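Porin (Pseudomonas aeruginosa, PDB 3T24) forms a beta-barrel channel in the bacterial outer membrane and, as a member of the OprD family, probably passes small carboxylate-bearing solutes. Local coordinates at residues P326-M331 / M356-V361. Residues are numbered along the deposited sequence; the frame is centred on the assembly and turned at random.
Sequences PGLTFM and MDIAYV
The CD1 and CE1 atoms of the F330 ring meet I358 and M356 of the neighbouring strand. CE1 of F330 rests 3.8 Å from CG of M356, whose side chain crosses the phenyl group at about a right angle and, bent at both later torsions, brings SD alongside in an oblique Met-aromatic contact, 5.1 Å from the ring centroid. I358 comes to the edge of the same ring, where CG1 of I358 lies near the ring plane, 4.0 Å from CD1 of F330, while its other branch, CG2, lies beside CD1 of L328. With CG anti to the backbone N (chi1 -175°), the Y360 ring reaches back along G327-L328, and CB of L328 meets its edge in plane, 3.7 Å from CD1 of Y360. L328, F330, I358 and Y360 thus form a largely apolar strip on one face of the sheet, extended by F320 beside L328 and F330. Beneath it the backbones are tied by paired bonds between T329 and A359 and between M331 and D357; T329 N to A359 O is nearly straight at 168°. On the other face OG1 of T329 touches CB of A359, and the bent M331 side chain lies along D357, setting CE of M331 against the carboxylate, 3.6 Å from OD2 of D357. That carboxylate also has a long, weak ion pair with R375 and lies near a bound sulfate. At the open end of the hairpin, V361 N donates to G327 O, and a water in the plane of the Y360 ring bridges the phenol OH and P326 O, 2.9 Å from the latter. The two segments belong to the open ends of an antiparallel hairpin, strands 328-341 and 348-361, in the wall of an OprD-type barrel; the apolar face is consistent with a lipid-facing exterior and the D357 face with the channel side.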
ATOM      1  N   PRO A 326     -15.939  16.318 -14.535  1.00 81.45           N
ATOM      2  CA  PRO A 326     -14.557  15.848 -14.481  1.00 70.18           C
ATOM      3  C   PRO A 326     -14.055  15.973 -13.048  1.00 71.40           C
ATOM      4  O   PRO A 326     -14.446  16.908 -12.348  1.00 71.45           O
ATOM      5  CB  PRO A 326     -13.818  16.846 -15.371  1.00 76.41           C
ATOM      6  CG  PRO A 326     -14.857  17.377 -16.296  1.00 82.80           C
ATOM      7  CD  PRO A 326     -16.116  17.425 -15.490  1.00 85.08           C
ATOM      8  N   GLY A 327     -13.206  15.045 -12.617  1.00 67.26           N
ATOM      9  CA  GLY A 327     -12.661  15.090 -11.274  1.00 67.09           C
ATOM     10  C   GLY A 327     -13.514  14.334 -10.273  1.00 65.08           C
ATOM     11  O   GLY A 327     -13.164  14.230  -9.095  1.00 61.17           O
ATOM     12  N   LEU A 328     -14.642  13.815 -10.748  1.00 64.66           N
ATOM     13  CA  LEU A 328     -15.509  12.969  -9.937  1.00 61.79           C
ATOM     14  C   LEU A 328     -15.367  11.522 -10.387  1.00 59.23           C
ATOM     15  O   LEU A 328     -15.593  11.204 -11.556  1.00 62.20           O
ATOM     16  CB  LEU A 328     -16.968  13.400 -10.088  1.00 61.69           C
ATOM     17  CG  LEU A 328     -18.013  12.469  -9.465  1.00 65.20           C
ATOM     18  CD1 LEU A 328     -17.887  12.432  -7.942  1.00 58.25           C
ATOM     19  CD2 LEU A 328     -19.435  12.840  -9.891  1.00 66.18           C
ATOM     20  N   THR A 329     -14.996  10.648  -9.460  1.00 53.81           N
ATOM     21  CA  THR A 329     -14.843   9.233  -9.773  1.00 58.30           C
ATOM     22  C   THR A 329     -15.652   8.344  -8.832  1.00 56.60           C
ATOM     23  O   THR A 329     -15.846   8.670  -7.661  1.00 55.56           O
ATOM     24  CB  THR A 329     -13.356   8.784  -9.741  1.00 53.03           C
ATOM     25  OG1 THR A 329     -12.775   9.075  -8.461  1.00 48.86           O
ATOM     26  CG2 THR A 329     -12.566   9.477 -10.829  1.00 51.47           C
ATOM     27  N   PHE A 330     -16.126   7.223  -9.362  1.00 54.16           N
ATOM     28  CA  PHE A 330     -16.860   6.253  -8.577  1.00 51.79           C
ATOM     29  C   PHE A 330     -16.116   4.949  -8.657  1.00 56.12           C
ATOM     30  O   PHE A 330     -15.458   4.655  -9.655  1.00 66.28           O
ATOM     31  CB  PHE A 330     -18.273   6.064  -9.124  1.00 60.56           C
ATOM     32  CG  PHE A 330     -19.059   4.989  -8.415  1.00 64.20           C
ATOM     33  CD1 PHE A 330     -19.665   5.245  -7.195  1.00 66.15           C
ATOM     34  CD2 PHE A 330     -19.202   3.730  -8.976  1.00 63.88           C
ATOM     35  CE1 PHE A 330     -20.391   4.259  -6.539  1.00 65.41           C
ATOM     36  CE2 PHE A 330     -19.929   2.744  -8.331  1.00 65.61           C
ATOM     37  CZ  PHE A 330     -20.521   3.009  -7.109  1.00 65.60           C
ATOM     38  N   MET A 331     -16.206   4.166  -7.595  1.00 49.39           N
ATOM     39  CA  MET A 331     -15.653   2.828  -7.610  1.00 46.03           C
ATOM     40  C   MET A 331     -16.457   1.979  -6.648  1.00 49.16           C
ATOM     41  O   MET A 331     -16.868   2.450  -5.592  1.00 51.63           O
ATOM     42  CB  MET A 331     -14.161   2.837  -7.229  1.00 40.85           C
ATOM     43  CG  MET A 331     -13.494   1.454  -7.310  1.00 51.13           C
ATOM     44  SD  MET A 331     -13.925   0.305  -5.965  1.00 50.16           S
ATOM     45  CE  MET A 331     -12.914   0.949  -4.637  1.00 37.89           C
ATOM     46  N   MET A 356     -17.375   0.837  -1.389  1.00 44.77           N
ATOM     47  CA  MET A 356     -17.877   1.879  -2.267  1.00 48.19           C
ATOM     48  C   MET A 356     -17.040   3.171  -2.057  1.00 49.32           C
ATOM     49  O   MET A 356     -16.992   3.716  -0.958  1.00 49.63           O
ATOM     50  CB  MET A 356     -19.369   2.092  -1.987  1.00 48.71           C
ATOM     51  CG  MET A 356     -20.130   2.872  -3.047  1.00 63.01           C
ATOM     52  SD  MET A 356     -20.308   4.635  -2.684  1.00127.64           S
ATOM     53  CE  MET A 356     -21.496   4.609  -1.343  1.00 71.05           C
ATOM     54  N   ASP A 357     -16.354   3.631  -3.100  1.00 46.82           N
ATOM     55  CA  ASP A 357     -15.567   4.865  -3.028  1.00 47.02           C
ATOM     56  C   ASP A 357     -16.113   5.953  -3.919  1.00 50.50           C
ATOM     57  O   ASP A 357     -16.395   5.726  -5.089  1.00 56.51           O
ATOM     58  CB  ASP A 357     -14.108   4.608  -3.403  1.00 49.94           C
ATOM     59  CG  ASP A 357     -13.393   3.744  -2.381  1.00 59.32           C
ATOM     60  OD1 ASP A 357     -14.078   3.167  -1.510  1.00 55.37           O
ATOM     61  OD2 ASP A 357     -12.148   3.645  -2.447  1.00 68.01           O
ATOM     62  N   ILE A 358     -16.263   7.143  -3.355  1.00 52.61           N
ATOM     63  CA  ILE A 358     -16.612   8.316  -4.139  1.00 52.54           C
ATOM     64  C   ILE A 358     -15.586   9.405  -3.893  1.00 51.11           C
ATOM     65  O   ILE A 358     -15.317   9.764  -2.754  1.00 56.32           O
ATOM     66  CB  ILE A 358     -18.027   8.825  -3.816  1.00 55.30           C
ATOM     67  CG1 ILE A 358     -19.045   7.706  -4.058  1.00 60.06           C
ATOM     68  CG2 ILE A 358     -18.358  10.022  -4.676  1.00 51.09           C
ATOM     69  CD1 ILE A 358     -20.515   8.140  -3.959  1.00 62.28           C
ATOM     70  N   ALA A 359     -15.000   9.919  -4.964  1.00 52.41           N
ATOM     71  CA  ALA A 359     -13.926  10.900  -4.853  1.00 50.76           C
ATOM     72  C   ALA A 359     -14.119  12.078  -5.806  1.00 52.48           C
ATOM     73  O   ALA A 359     -14.447  11.896  -6.978  1.00 59.26           O
ATOM     74  CB  ALA A 359     -12.579  10.242  -5.104  1.00 44.04           C
ATOM     75  N   TYR A 360     -13.907  13.281  -5.290  1.00 53.11           N
ATOM     76  CA  TYR A 360     -14.009  14.492  -6.091  1.00 56.20           C
ATOM     77  C   TYR A 360     -12.780  15.388  -5.910  1.00 58.58           C
ATOM     78  O   TYR A 360     -12.276  15.579  -4.794  1.00 51.28           O
ATOM     79  CB  TYR A 360     -15.287  15.266  -5.758  1.00 55.83           C
ATOM     80  CG  TYR A 360     -15.508  16.466  -6.655  1.00 63.66           C
ATOM     81  CD1 TYR A 360     -15.872  16.297  -7.983  1.00 68.16           C
ATOM     82  CD2 TYR A 360     -15.343  17.762  -6.180  1.00 63.67           C
ATOM     83  CE1 TYR A 360     -16.072  17.380  -8.817  1.00 73.60           C
ATOM     84  CE2 TYR A 360     -15.542  18.861  -7.011  1.00 72.79           C
ATOM     85  CZ  TYR A 360     -15.911  18.661  -8.329  1.00 76.05           C
ATOM     86  OH  TYR A 360     -16.111  19.734  -9.169  1.00 70.11           O
ATOM     87  N   VAL A 361     -12.296  15.919  -7.027  1.00 62.60           N
ATOM     88  CA  VAL A 361     -11.208  16.885  -7.017  1.00 55.15           C
ATOM     89  C   VAL A 361     -11.667  18.146  -7.719  1.00 58.99           C
ATOM     90  O   VAL A 361     -12.068  18.100  -8.883  1.00 63.92           O
ATOM     91  CB  VAL A 361      -9.963  16.334  -7.720  1.00 53.85           C
ATOM     92  CG1 VAL A 361      -8.881  17.410  -7.801  1.00 54.76           C
ATOM     93  CG2 VAL A 361      -9.448  15.121  -6.978  1.00 50.29           C
TER
HETATM   94  O   HOH W   1     -16.114  19.147 -11.738  1.00 58.03           O